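Long-range contact in minor capsid protein (Cafeteriavirus-dependent mavirus, PDB 6G42), which forms the pentameric penton of the mavirus capsid from single jelly-roll subunits, probably occupying the fivefold vertices of the virophage shell: residues V32-R38 / N271-F277. Numbering follows the deposited sequence.
Sequences VSVDIFR and NRFNLSF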
ATOM      1  N   VAL C  32     -11.818  11.639 -28.265  1.00 57.03           N
ATOM      2  CA  VAL C  32     -11.246  12.590 -27.319  1.00 57.75           C
ATOM      3  C   VAL C  32     -10.048  13.236 -28.004  1.00 58.94           C
ATOM      4  O   VAL C  32      -9.039  12.574 -28.249  1.00 61.21           O
ATOM      5  CB  VAL C  32     -10.801  11.907 -26.009  1.00 56.77           C
ATOM      6  CG1 VAL C  32      -9.989  12.856 -25.144  1.00 56.42           C
ATOM      7  CG2 VAL C  32     -12.009  11.408 -25.233  1.00 56.83           C
ATOM      8  N   SER C  33     -10.172  14.524 -28.303  1.00 58.23           N
ATOM      9  CA  SER C  33      -9.151  15.249 -29.036  1.00 56.00           C
ATOM     10  C   SER C  33      -9.141  16.721 -28.644  1.00 54.95           C
ATOM     11  O   SER C  33     -10.170  17.275 -28.275  1.00 53.59           O
ATOM     12  CB  SER C  33      -9.402  15.099 -30.529  1.00 56.35           C
ATOM     13  OG  SER C  33      -8.286  15.545 -31.269  1.00 60.78           O
ATOM     14  N   VAL C  34      -7.964  17.341 -28.701  1.00 56.30           N
ATOM     15  CA  VAL C  34      -7.812  18.759 -28.379  1.00 58.69           C
ATOM     16  C   VAL C  34      -6.828  19.425 -29.319  1.00 61.55           C
ATOM     17  O   VAL C  34      -5.741  18.898 -29.562  1.00 61.69           O
ATOM     18  CB  VAL C  34      -7.261  19.009 -26.958  1.00 60.98           C
ATOM     19  CG1 VAL C  34      -7.513  20.455 -26.560  1.00 61.75           C
ATOM     20  CG2 VAL C  34      -7.902  18.102 -25.940  1.00 63.39           C
ATOM     21  N   ASP C  35      -7.208  20.602 -29.807  1.00 65.16           N
ATOM     22  CA  ASP C  35      -6.295  21.488 -30.514  1.00 67.11           C
ATOM     23  C   ASP C  35      -5.805  22.550 -29.542  1.00 64.21           C
ATOM     24  O   ASP C  35      -6.572  23.419 -29.121  1.00 62.83           O
ATOM     25  CB  ASP C  35      -6.988  22.153 -31.710  1.00 69.75           C
ATOM     26  CG  ASP C  35      -7.344  21.161 -32.811  1.00 73.72           C
ATOM     27  OD1 ASP C  35      -6.530  20.254 -33.116  1.00 73.94           O
ATOM     28  OD2 ASP C  35      -8.444  21.306 -33.389  1.00 79.11           O
ATOM     29  N   ILE C  36      -4.529  22.456 -29.177  1.00 64.22           N
ATOM     30  CA  ILE C  36      -3.842  23.525 -28.450  1.00 67.38           C
ATOM     31  C   ILE C  36      -3.443  24.562 -29.492  1.00 68.56           C
ATOM     32  O   ILE C  36      -2.722  24.236 -30.430  1.00 69.67           O
ATOM     33  CB  ILE C  36      -2.576  23.024 -27.704  1.00 65.90           C
ATOM     34  CG1 ILE C  36      -2.958  22.184 -26.476  1.00 63.19           C
ATOM     35  CG2 ILE C  36      -1.688  24.194 -27.276  1.00 66.08           C
ATOM     36  CD1 ILE C  36      -3.234  20.727 -26.777  1.00 62.93           C
ATOM     37  N   PHE C  37      -3.911  25.797 -29.319  1.00 70.99           N
ATOM     38  CA  PHE C  37      -3.649  26.888 -30.258  1.00 72.81           C
ATOM     39  C   PHE C  37      -3.420  28.166 -29.451  1.00 70.46           C
ATOM     40  O   PHE C  37      -4.252  28.535 -28.622  1.00 65.45           O
ATOM     41  CB  PHE C  37      -4.846  27.012 -31.221  1.00 76.71           C
ATOM     42  CG  PHE C  37      -4.661  27.982 -32.380  1.00 79.48           C
ATOM     43  CD1 PHE C  37      -3.403  28.444 -32.803  1.00 82.29           C
ATOM     44  CD2 PHE C  37      -5.783  28.396 -33.097  1.00 80.04           C
ATOM     45  CE1 PHE C  37      -3.289  29.319 -33.879  1.00 82.42           C
ATOM     46  CE2 PHE C  37      -5.667  29.265 -34.175  1.00 81.63           C
ATOM     47  CZ  PHE C  37      -4.420  29.726 -34.567  1.00 81.72           C
ATOM     48  N   ARG C  38      -2.269  28.804 -29.669  1.00 72.10           N
ATOM     49  CA  ARG C  38      -1.854  29.988 -28.900  1.00 74.10           C
ATOM     50  C   ARG C  38      -1.446  31.185 -29.763  1.00 76.63           C
ATOM     51  O   ARG C  38      -1.179  31.039 -30.955  1.00 79.32           O
ATOM     52  CB  ARG C  38      -0.717  29.610 -27.954  1.00 72.91           C
ATOM     53  CG  ARG C  38      -1.090  28.478 -27.003  1.00 70.12           C
ATOM     54  CD  ARG C  38      -0.201  28.453 -25.774  1.00 69.07           C
ATOM     55  NE  ARG C  38      -0.452  29.588 -24.884  1.00 64.90           N
ATOM     56  CZ  ARG C  38      -1.487  29.697 -24.051  1.00 62.44           C
ATOM     57  NH1 ARG C  38      -2.414  28.739 -23.968  1.00 61.56           N
ATOM     58  NH2 ARG C  38      -1.597  30.782 -23.291  1.00 61.91           N
ATOM     59  N   ASN C 271       3.517  26.613 -32.968  1.00 76.45           N
ATOM     60  CA  ASN C 271       2.479  27.487 -32.424  1.00 76.29           C
ATOM     61  C   ASN C 271       1.230  26.732 -31.938  1.00 72.45           C
ATOM     62  O   ASN C 271       0.559  27.158 -30.993  1.00 67.94           O
ATOM     63  CB  ASN C 271       2.098  28.457 -33.541  1.00 77.49           C
ATOM     64  CG  ASN C 271       1.297  29.637 -33.060  1.00 79.85           C
ATOM     65  OD1 ASN C 271       1.257  29.946 -31.868  1.00 84.75           O
ATOM     66  ND2 ASN C 271       0.669  30.324 -34.000  1.00 81.47           N
ATOM     67  N   ARG C 272       0.914  25.629 -32.610  1.00 70.05           N
ATOM     68  CA  ARG C 272      -0.238  24.809 -32.294  1.00 70.76           C
ATOM     69  C   ARG C 272       0.055  23.338 -32.571  1.00 67.11           C
ATOM     70  O   ARG C 272       0.953  23.006 -33.351  1.00 64.32           O
ATOM     71  CB  ARG C 272      -1.446  25.268 -33.120  1.00 76.95           C
ATOM     72  CG  ARG C 272      -1.288  25.127 -34.626  1.00 80.84           C
ATOM     73  CD  ARG C 272      -2.348  25.907 -35.389  1.00 84.84           C
ATOM     74  NE  ARG C 272      -3.649  25.239 -35.402  1.00 87.55           N
ATOM     75  CZ  ARG C 272      -4.728  25.685 -36.049  1.00 89.03           C
ATOM     76  NH1 ARG C 272      -4.690  26.820 -36.750  1.00 89.27           N
ATOM     77  NH2 ARG C 272      -5.864  24.991 -35.995  1.00 89.81           N
ATOM     78  N   PHE C 273      -0.709  22.469 -31.917  1.00 63.92           N
ATOM     79  CA  PHE C 273      -0.642  21.026 -32.162  1.00 62.29           C
ATOM     80  C   PHE C 273      -1.896  20.326 -31.661  1.00 59.00           C
ATOM     81  O   PHE C 273      -2.688  20.900 -30.918  1.00 56.95           O
ATOM     82  CB  PHE C 273       0.614  20.404 -31.527  1.00 62.52           C
ATOM     83  CG  PHE C 273       0.723  20.615 -30.039  1.00 62.45           C
ATOM     84  CD1 PHE C 273       1.294  21.775 -29.528  1.00 61.93           C
ATOM     85  CD2 PHE C 273       0.280  19.643 -29.148  1.00 61.47           C
ATOM     86  CE1 PHE C 273       1.408  21.973 -28.162  1.00 61.64           C
ATOM     87  CE2 PHE C 273       0.391  19.834 -27.780  1.00 62.74           C
ATOM     88  CZ  PHE C 273       0.955  21.003 -27.286  1.00 63.13           C
ATOM     89  N   ASN C 274      -2.050  19.079 -32.091  1.00 59.19           N
ATOM     90  CA  ASN C 274      -3.181  18.236 -31.733  1.00 60.60           C
ATOM     91  C   ASN C 274      -2.749  17.180 -30.713  1.00 59.45           C
ATOM     92  O   ASN C 274      -1.634  16.661 -30.783  1.00 58.50           O
ATOM     93  CB  ASN C 274      -3.725  17.545 -32.981  1.00 64.34           C
ATOM     94  CG  ASN C 274      -5.020  16.807 -32.718  1.00 68.75           C
ATOM     95  OD1 ASN C 274      -5.031  15.581 -32.563  1.00 73.31           O
ATOM     96  ND2 ASN C 274      -6.120  17.550 -32.643  1.00 69.91           N
ATOM     97  N   LEU C 275      -3.639  16.885 -29.768  1.00 57.40           N
ATOM     98  CA  LEU C 275      -3.497  15.738 -28.868  1.00 56.36           C
ATOM     99  C   LEU C 275      -4.780  14.929 -28.952  1.00 57.01           C
ATOM    100  O   LEU C 275      -5.874  15.502 -28.970  1.00 54.15           O
ATOM    101  CB  LEU C 275      -3.284  16.180 -27.419  1.00 55.35           C
ATOM    102  CG  LEU C 275      -2.031  16.994 -27.109  1.00 55.33           C
ATOM    103  CD1 LEU C 275      -2.091  17.545 -25.696  1.00 55.37           C
ATOM    104  CD2 LEU C 275      -0.786  16.151 -27.286  1.00 55.07           C
ATOM    105  N   SER C 276      -4.642  13.603 -29.000  1.00 55.37           N
ATOM    106  CA  SER C 276      -5.792  12.702 -28.918  1.00 54.56           C
ATOM    107  C   SER C 276      -5.469  11.459 -28.107  1.00 52.02           C
ATOM    108  O   SER C 276      -4.321  11.024 -28.059  1.00 51.48           O
ATOM    109  CB  SER C 276      -6.295  12.315 -30.316  1.00 56.05           C
ATOM    110  OG  SER C 276      -5.224  12.031 -31.184  1.00 59.44           O
ATOM    111  N   PHE C 277      -6.508  10.900 -27.484  1.00 50.28           N
ATOM    112  CA  PHE C 277      -6.413   9.700 -26.651  1.00 48.17           C
ATOM    113  C   PHE C 277      -6.847   8.452 -27.431  1.00 47.70           C
ATOM    114  O   PHE C 277      -7.899   8.437 -28.074  1.00 47.89           O
ATOM    115  CB  PHE C 277      -7.265   9.862 -25.383  1.00 48.02           C
ATOM    116  CG  PHE C 277      -6.652  10.774 -24.350  1.00 47.01           C
ATOM    117  CD1 PHE C 277      -6.688  12.161 -24.508  1.00 46.28           C
ATOM    118  CD2 PHE C 277      -6.033  10.249 -23.221  1.00 45.43           C
ATOM    119  CE1 PHE C 277      -6.119  13.000 -23.559  1.00 46.96           C
ATOM    120  CE2 PHE C 277      -5.467  11.085 -22.267  1.00 46.09           C
ATOM    121  CZ  PHE C 277      -5.510  12.459 -22.432  1.00 45.85           C
TER
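The side-chain amide of Asn274 is held from two sides across the strand pair: its ND2 gives a bond of 2.8 Å to Asp35 OD1 and a longer one of 3.3 Å to Ser33 OG. Both acceptors lie in or near the amide plane, which is thereby kept from turning, although Asp35 OD1 is itself approached from above its carboxylate plane. With CG of Asn274 trans to the backbone N (chi1 -172°), the amide reaches toward strand 33-37, between Asp35 and Ser33. The two backbones pair antiparallel. Val34 and Leu275 exchange two hydrogen bonds, as do Ile36 and Phe273, and at the end of the run Phe277 N reaches Val32 O at 3.1 Å. Strand 272-281 also pairs with strands 201-207 and 286-288, so strand 33-37 joins through it a sheet of the jelly roll, the fold of this capsid protein. The face bearing Val34, Ile36, Phe273 and Leu275 looks into the sandwich, where Leu275 meets Leu299 and Leu301 of strand 296-305, and Val34 and Ile36 touch strand 8-15. Here CB of Ile36 sits over one face of the Phe273 ring, 4.2 Å from its centroid, while Ile36 CD1 touches Phe273 CE2 and meets Leu275 CD1. On the sheet face that carries Asn274 and Asp35, the Arg272 guanidinium lies flat on the Phe37 ring, planes 22° apart, in a cation-pi stack with CZ 4.1 Å from the ring centroid. CD also rests over this ring face, and beyond it the bend at chi3 (-77°) turns the guanidinium onto the ring. Phe37 also packs on Ile227 of a neighbouring subunit, and Arg38 hydrogen-bonds through NH1 and NH2 to the carbonyls of Leu218 and Asn230 of that subunit.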